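Local atomic coordinates of mediator of RNA polymerase II transcription subunit 6 (Schizosaccharomyces pombe, PDB entry 4H61), a protein that forms part of the Mediator complex, a coactivator that relays signals from gene-specific regulators to the RNA polymerase II transcription machinery. Residues L29-Q34 with E108-A113; Q87-N90 with E96-P99. All blocks are in the same frame, centred on the assembly; numbering follows the deposited sequence.

Contact 1 (L29-Q34 with E108-A113)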
ATOM      1  N   LEU A  29      -7.027   3.708   2.257  1.00119.16           N
ATOM      2  CA  LEU A  29      -6.172   2.716   2.898  1.00107.55           C
ATOM      3  C   LEU A  29      -6.865   2.123   4.113  1.00108.41           C
ATOM      4  O   LEU A  29      -6.629   0.971   4.467  1.00114.02           O
ATOM      5  CB  LEU A  29      -4.847   3.355   3.319  1.00106.84           C
ATOM      6  CG  LEU A  29      -3.551   2.748   2.788  1.00111.68           C
ATOM      7  CD1 LEU A  29      -3.796   2.035   1.471  1.00118.18           C
ATOM      8  CD2 LEU A  29      -2.464   3.823   2.636  1.00102.80           C
ATOM      9  N   GLU A  30      -7.717   2.908   4.760  1.00110.72           N
ATOM     10  CA  GLU A  30      -8.445   2.405   5.917  1.00113.22           C
ATOM     11  C   GLU A  30      -9.480   1.398   5.443  1.00115.74           C
ATOM     12  O   GLU A  30      -9.702   0.367   6.083  1.00120.53           O
ATOM     13  CB  GLU A  30      -9.122   3.547   6.669  1.00121.80           C
ATOM     14  CG  GLU A  30      -9.743   3.123   7.989  1.00131.69           C
ATOM     15  CD  GLU A  30     -10.015   4.301   8.898  1.00148.15           C
ATOM     16  OE1 GLU A  30      -9.260   5.298   8.812  1.00156.98           O
ATOM     17  OE2 GLU A  30     -10.983   4.236   9.690  1.00152.64           O
ATOM     18  N   TYR A  31     -10.108   1.715   4.314  1.00113.50           N
ATOM     19  CA  TYR A  31     -11.041   0.819   3.647  1.00115.63           C
ATOM     20  C   TYR A  31     -10.350  -0.507   3.380  1.00114.52           C
ATOM     21  O   TYR A  31     -10.860  -1.581   3.723  1.00116.62           O
ATOM     22  CB  TYR A  31     -11.472   1.445   2.321  1.00115.98           C
ATOM     23  CG  TYR A  31     -12.547   0.702   1.558  1.00115.78           C
ATOM     24  CD1 TYR A  31     -13.693   0.237   2.193  1.00112.75           C
ATOM     25  CD2 TYR A  31     -12.430   0.503   0.185  1.00119.54           C
ATOM     26  CE1 TYR A  31     -14.687  -0.426   1.481  1.00118.20           C
ATOM     27  CE2 TYR A  31     -13.418  -0.154  -0.535  1.00121.66           C
ATOM     28  CZ  TYR A  31     -14.543  -0.617   0.116  1.00121.54           C
ATOM     29  OH  TYR A  31     -15.520  -1.274  -0.607  1.00121.92           O
ATOM     30  N   PHE A  32      -9.175  -0.410   2.770  1.00106.74           N
ATOM     31  CA  PHE A  32      -8.379  -1.571   2.423  1.00103.65           C
ATOM     32  C   PHE A  32      -8.108  -2.421   3.657  1.00103.79           C
ATOM     33  O   PHE A  32      -8.052  -3.642   3.570  1.00104.60           O
ATOM     34  CB  PHE A  32      -7.064  -1.119   1.771  1.00104.87           C
ATOM     35  CG  PHE A  32      -6.214  -2.248   1.272  1.00100.27           C
ATOM     36  CD1 PHE A  32      -6.450  -2.809   0.025  1.00 92.29           C
ATOM     37  CD2 PHE A  32      -5.171  -2.745   2.050  1.00 98.84           C
ATOM     38  CE1 PHE A  32      -5.669  -3.852  -0.435  1.00 98.54           C
ATOM     39  CE2 PHE A  32      -4.379  -3.793   1.604  1.00 95.63           C
ATOM     40  CZ  PHE A  32      -4.627  -4.354   0.362  1.00 98.28           C
ATOM     41  N   SER A  33      -7.972  -1.768   4.812  1.00108.96           N
ATOM     42  CA  SER A  33      -7.677  -2.461   6.073  1.00111.45           C
ATOM     43  C   SER A  33      -8.766  -3.414   6.559  1.00110.97           C
ATOM     44  O   SER A  33      -8.485  -4.339   7.319  1.00116.85           O
ATOM     45  CB  SER A  33      -7.370  -1.453   7.173  1.00112.50           C
ATOM     46  OG  SER A  33      -6.201  -0.730   6.842  1.00131.18           O
ATOM     47  N   GLN A  34     -10.004  -3.187   6.143  1.00106.25           N
ATOM     48  CA  GLN A  34     -11.098  -4.039   6.577  1.00107.51           C
ATOM     49  C   GLN A  34     -11.254  -5.243   5.637  1.00109.11           C
ATOM     50  O   GLN A  34     -12.141  -6.082   5.818  1.00109.65           O
ATOM     51  CB  GLN A  34     -12.396  -3.231   6.657  1.00108.46           C
ATOM     52  CG  GLN A  34     -12.324  -2.033   7.609  1.00117.51           C
ATOM     53  CD  GLN A  34     -12.224  -2.431   9.085  1.00125.14           C
ATOM     54  OE1 GLN A  34     -12.995  -3.256   9.582  1.00123.84           O
ATOM     55  NE2 GLN A  34     -11.270  -1.837   9.789  1.00131.20           N
ATOM     56  N   GLU A 108     -15.147   0.985  -5.449  1.00130.71           N
ATOM     57  CA  GLU A 108     -15.313   0.388  -4.120  1.00132.40           C
ATOM     58  C   GLU A 108     -15.074  -1.130  -4.098  1.00127.87           C
ATOM     59  O   GLU A 108     -15.208  -1.781  -3.056  1.00121.11           O
ATOM     60  CB  GLU A 108     -16.668   0.766  -3.510  1.00136.79           C
ATOM     61  CG  GLU A 108     -16.851   2.267  -3.374  1.00144.55           C
ATOM     62  CD  GLU A 108     -18.283   2.711  -3.574  1.00156.54           C
ATOM     63  OE1 GLU A 108     -19.184   2.135  -2.925  1.00160.64           O
ATOM     64  OE2 GLU A 108     -18.506   3.637  -4.386  1.00162.28           O
ATOM     65  N   ASN A 109     -14.707  -1.677  -5.255  1.00123.19           N
ATOM     66  CA  ASN A 109     -14.325  -3.072  -5.365  1.00121.99           C
ATOM     67  C   ASN A 109     -12.823  -3.224  -5.234  1.00123.67           C
ATOM     68  O   ASN A 109     -12.059  -2.597  -5.972  1.00126.65           O
ATOM     69  CB  ASN A 109     -14.758  -3.637  -6.710  1.00130.78           C
ATOM     70  CG  ASN A 109     -16.035  -4.416  -6.624  1.00141.36           C
ATOM     71  OD1 ASN A 109     -17.097  -3.863  -6.334  1.00146.59           O
ATOM     72  ND2 ASN A 109     -15.948  -5.717  -6.881  1.00143.91           N
ATOM     73  N   ILE A 110     -12.397  -4.055  -4.293  1.00115.47           N
ATOM     74  CA  ILE A 110     -10.988  -4.346  -4.148  1.00107.91           C
ATOM     75  C   ILE A 110     -10.676  -5.749  -4.667  1.00109.39           C
ATOM     76  O   ILE A 110     -11.397  -6.705  -4.374  1.00108.75           O
ATOM     77  CB  ILE A 110     -10.535  -4.217  -2.686  1.00106.04           C
ATOM     78  CG1 ILE A 110     -11.064  -2.917  -2.082  1.00111.92           C
ATOM     79  CG2 ILE A 110      -9.014  -4.290  -2.588  1.00 95.47           C
ATOM     80  CD1 ILE A 110     -10.523  -2.615  -0.694  1.00110.06           C
ATOM     81  N   TYR A 111      -9.605  -5.856  -5.448  1.00106.08           N
ATOM     82  CA  TYR A 111      -9.121  -7.136  -5.942  1.00104.44           C
ATOM     83  C   TYR A 111      -7.655  -6.999  -6.358  1.00110.62           C
ATOM     84  O   TYR A 111      -7.189  -5.890  -6.636  1.00112.43           O
ATOM     85  CB  TYR A 111      -9.981  -7.626  -7.113  1.00105.93           C
ATOM     86  CG  TYR A 111     -10.187  -6.607  -8.218  1.00109.26           C
ATOM     87  CD1 TYR A 111      -9.260  -6.474  -9.253  1.00105.58           C
ATOM     88  CD2 TYR A 111     -11.310  -5.784  -8.235  1.00112.56           C
ATOM     89  CE1 TYR A 111      -9.444  -5.539 -10.273  1.00106.34           C
ATOM     90  CE2 TYR A 111     -11.502  -4.848  -9.250  1.00118.74           C
ATOM     91  CZ  TYR A 111     -10.564  -4.731 -10.266  1.00118.03           C
ATOM     92  OH  TYR A 111     -10.746  -3.803 -11.274  1.00127.04           O
ATOM     93  N   MET A 112      -6.926  -8.115  -6.373  1.00110.02           N
ATOM     94  CA  MET A 112      -5.536  -8.128  -6.843  1.00 97.80           C
ATOM     95  C   MET A 112      -5.498  -7.826  -8.333  1.00107.67           C
ATOM     96  O   MET A 112      -6.346  -8.289  -9.099  1.00115.94           O
ATOM     97  CB  MET A 112      -4.871  -9.486  -6.588  1.00 86.07           C
ATOM     98  CG  MET A 112      -4.884  -9.940  -5.127  1.00 94.12           C
ATOM     99  SD  MET A 112      -4.182 -11.588  -4.822  1.00110.67           S
ATOM    100  CE  MET A 112      -2.564 -11.386  -5.563  1.00107.37           C
ATOM    101  N   ALA A 113      -4.520  -7.033  -8.739  1.00110.93           N
ATOM    102  CA  ALA A 113      -4.337  -6.724 -10.145  1.00110.04           C
ATOM    103  C   ALA A 113      -3.584  -7.898 -10.723  1.00103.07           C
ATOM    104  O   ALA A 113      -3.026  -8.696  -9.968  1.00110.71           O
ATOM    105  CB  ALA A 113      -3.523  -5.457 -10.288  1.00114.69           C
TER
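Ile110 pushes its CD1 methyl between two aromatic residues of helix 28-33, Tyr31 and Phe32, and more of its surface is buried here than that of any other residue in the contact. Ile110 CD1 comes to the tyrosine ring at a slant, 3.8 Å from Tyr31 CD2, and the ring and the isoleucine arm pass alongside, running in opposing senses. Phe32 is crossed at about a right angle: its CD1 lies 3.9 Å from the other branch of the isoleucine, CG2. A beta-branched residue suits this position because its two arms can serve two rings at once. The extended CG1-CD1 arm, with chi2 at -173°, carries the methyl out from strand 109-112 to the helix, where it also lies 3.9 Å from Phe32 CA.

The polar end of Tyr31 is used as well. Its CG stands opposite the backbone N (chi1 -174°), sending the ring out from the helix until OH donates a hydrogen bond to Glu108 O, 2.5 Å away. The oxygen lies at the ring's edge and offers a lone pair in its carbonyl plane. Met13 N bonds the same hydroxyl, which thus ties three pieces of chain together in a buried place. Trp11 and Trp16 also pack on the tyrosine ring, and Phe32 reaches inward to Phe73 and Tyr103 of the sheet. The arrangement is that of a short helix packed by aromatic side chains against an edge strand, 109-112, of the four-stranded antiparallel sheet.

Contact 2 (Q87-N90 with E96-P99)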
ATOM      1  N   GLN A  87      -0.129  -0.834  -3.375  1.00106.05           N
ATOM      2  CA  GLN A  87       0.955  -1.795  -3.518  1.00105.36           C
ATOM      3  C   GLN A  87       1.413  -2.343  -2.175  1.00108.50           C
ATOM      4  O   GLN A  87       1.705  -1.582  -1.247  1.00108.60           O
ATOM      5  CB  GLN A  87       2.134  -1.137  -4.221  1.00110.43           C
ATOM      6  CG  GLN A  87       3.441  -1.875  -4.065  1.00112.23           C
ATOM      7  CD  GLN A  87       4.541  -1.261  -4.904  1.00119.05           C
ATOM      8  OE1 GLN A  87       4.370  -1.059  -6.108  1.00123.28           O
ATOM      9  NE2 GLN A  87       5.676  -0.946  -4.274  1.00114.32           N
ATOM     10  N   LYS A  88       1.456  -3.669  -2.076  1.00106.89           N
ATOM     11  CA  LYS A  88       2.067  -4.345  -0.938  1.00104.70           C
ATOM     12  C   LYS A  88       3.546  -4.467  -1.251  1.00102.99           C
ATOM     13  O   LYS A  88       3.915  -4.900  -2.343  1.00104.10           O
ATOM     14  CB  LYS A  88       1.433  -5.728  -0.725  1.00105.21           C
ATOM     15  CG  LYS A  88       2.147  -6.660   0.268  1.00101.25           C
ATOM     16  CD  LYS A  88       1.106  -7.489   1.026  1.00105.30           C
ATOM     17  CE  LYS A  88       1.463  -8.961   1.202  1.00102.57           C
ATOM     18  NZ  LYS A  88       0.967  -9.816   0.085  1.00106.46           N
ATOM     19  N   GLN A  89       4.390  -4.071  -0.306  1.00 99.48           N
ATOM     20  CA  GLN A  89       5.828  -4.102  -0.526  1.00102.60           C
ATOM     21  C   GLN A  89       6.584  -4.481   0.747  1.00106.54           C
ATOM     22  O   GLN A  89       6.128  -4.224   1.859  1.00115.31           O
ATOM     23  CB  GLN A  89       6.309  -2.740  -1.026  1.00106.91           C
ATOM     24  CG  GLN A  89       6.447  -1.685   0.073  1.00112.32           C
ATOM     25  CD  GLN A  89       6.524  -0.267  -0.472  1.00117.84           C
ATOM     26  OE1 GLN A  89       6.232  -0.019  -1.644  1.00114.38           O
ATOM     27  NE2 GLN A  89       6.920   0.672   0.382  1.00124.19           N
ATOM     28  N   ASN A  90       7.736  -5.114   0.587  1.00 96.67           N
ATOM     29  CA  ASN A  90       8.583  -5.364   1.723  1.00 95.71           C
ATOM     30  C   ASN A  90       9.700  -4.345   1.722  1.00107.62           C
ATOM     31  O   ASN A  90      10.565  -4.369   0.851  1.00113.68           O
ATOM     32  CB  ASN A  90       9.168  -6.768   1.668  1.00103.47           C
ATOM     33  CG  ASN A  90      10.070  -7.065   2.856  1.00108.72           C
ATOM     34  OD1 ASN A  90       9.937  -6.452   3.922  1.00111.21           O
ATOM     35  ND2 ASN A  90      11.003  -7.993   2.674  1.00106.44           N
ATOM     36  N   GLU A  96      15.426   1.019  -0.165  1.00134.55           N
ATOM     37  CA  GLU A  96      15.012  -0.123  -0.966  1.00136.87           C
ATOM     38  C   GLU A  96      13.668  -0.699  -0.552  1.00135.31           C
ATOM     39  O   GLU A  96      13.306  -0.715   0.628  1.00140.11           O
ATOM     40  CB  GLU A  96      16.079  -1.215  -0.970  1.00148.28           C
ATOM     41  CG  GLU A  96      17.328  -0.839  -1.739  1.00166.20           C
ATOM     42  CD  GLU A  96      18.196  -2.040  -2.049  1.00176.95           C
ATOM     43  OE1 GLU A  96      19.385  -1.837  -2.393  1.00181.46           O
ATOM     44  OE2 GLU A  96      17.684  -3.180  -1.956  1.00175.28           O
ATOM     45  N   VAL A  97      12.945  -1.184  -1.554  1.00121.02           N
ATOM     46  CA  VAL A  97      11.624  -1.738  -1.364  1.00111.04           C
ATOM     47  C   VAL A  97      11.429  -2.870  -2.367  1.00114.87           C
ATOM     48  O   VAL A  97      11.873  -2.771  -3.508  1.00119.79           O
ATOM     49  CB  VAL A  97      10.573  -0.631  -1.561  1.00105.37           C
ATOM     50  CG1 VAL A  97       9.311  -1.166  -2.194  1.00 98.26           C
ATOM     51  CG2 VAL A  97      10.287   0.053  -0.243  1.00105.86           C
ATOM     52  N   LYS A  98      10.798  -3.962  -1.946  1.00114.02           N
ATOM     53  CA  LYS A  98      10.501  -5.040  -2.882  1.00108.86           C
ATOM     54  C   LYS A  98       8.999  -5.173  -3.066  1.00110.28           C
ATOM     55  O   LYS A  98       8.275  -5.513  -2.132  1.00112.63           O
ATOM     56  CB  LYS A  98      11.113  -6.366  -2.433  1.00107.66           C
ATOM     57  CG  LYS A  98      10.858  -7.489  -3.420  1.00124.20           C
ATOM     58  CD  LYS A  98      11.430  -8.815  -2.938  1.00138.82           C
ATOM     59  CE  LYS A  98      11.110  -9.948  -3.913  1.00143.96           C
ATOM     60  NZ  LYS A  98       9.640 -10.096  -4.122  1.00149.65           N
ATOM     61  N   PRO A  99       8.520  -4.878  -4.274  1.00113.24           N
ATOM     62  CA  PRO A  99       7.087  -4.959  -4.572  1.00111.21           C
ATOM     63  C   PRO A  99       6.634  -6.407  -4.530  1.00113.20           C
ATOM     64  O   PRO A  99       7.268  -7.256  -5.159  1.00116.39           O
ATOM     65  CB  PRO A  99       6.992  -4.416  -6.002  1.00111.38           C
ATOM     66  CG  PRO A  99       8.262  -3.626  -6.200  1.00117.98           C
ATOM     67  CD  PRO A  99       9.300  -4.360  -5.408  1.00114.65           C
TER
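Gln89 lies across Val97, its long side chain running obliquely over the two methyls. Its CB sits 3.6 Å from both Val97 CG1 and Lys98 O, and CG keeps to the same methyl. A chi1 of 78° tucks CG in between the two backbone arms; beyond it the chain stays extended, which carries the amide past the valine, with CD 3.4 Å from Val97 CG1. There the group divides: OE1 stays 3.3 Å from Val97 CG1, while NE2 reaches Val97 CG2 at 3.5 Å. Both ends have polar partners too. OE1 accepts a hydrogen bond from Gln87 NE2 (2.8 Å), a bent one that is tilted from the Gln87 amide plane, and NE2 bonds Gln72 OE1 on the next strand. A glutamine suits this buried position, since its methylenes can pack on valine while both amide atoms find partners, and the two bonds should fix the flip of the amide.

The backbones form a beta hairpin of strands 83-91 and 97-106, the central pair of a four-stranded antiparallel sheet. Asn90 and Lys98 are a hydrogen-bonded pair: Asn90 N reaches Lys98 O at 2.8 Å, and Lys98 N returns to Asn90 O at the same distance, with angles at hydrogen of 163° and 162°. Gln89 and Pro99 form the neighbouring non-hydrogen-bonded pair, where a proline, lacking an N-H, costs no bond to the opposite strand. Its ring lies alongside the Gln87 side chain, the two running in the same sense, under helix 115-135, whose Thr122 and Leu125 touch the proline. On the other face Asn90 and Lys98 carry polar side chains, and the lysine, exposed, extends away from the partner strand.

Both contacts involve the same antiparallel sheet but lie on opposite sides of the chain's centre, their centres about 17 Å apart and their nearest atoms about 6 Å. Contact 1 is buried and joins a helix early in the chain to the outer strand 109-112; contact 2 joins two inner strands close in sequence and is only partly buried. The chemistry follows the place: apolar packing of rings and methyls with one side-chain hydroxyl bond in the first, paired backbone bonds and a glutamine network in the second. Strand 97-106 connects them, being paired both with strand 83-91 and with strand 109-112, which directly follows it in the chain.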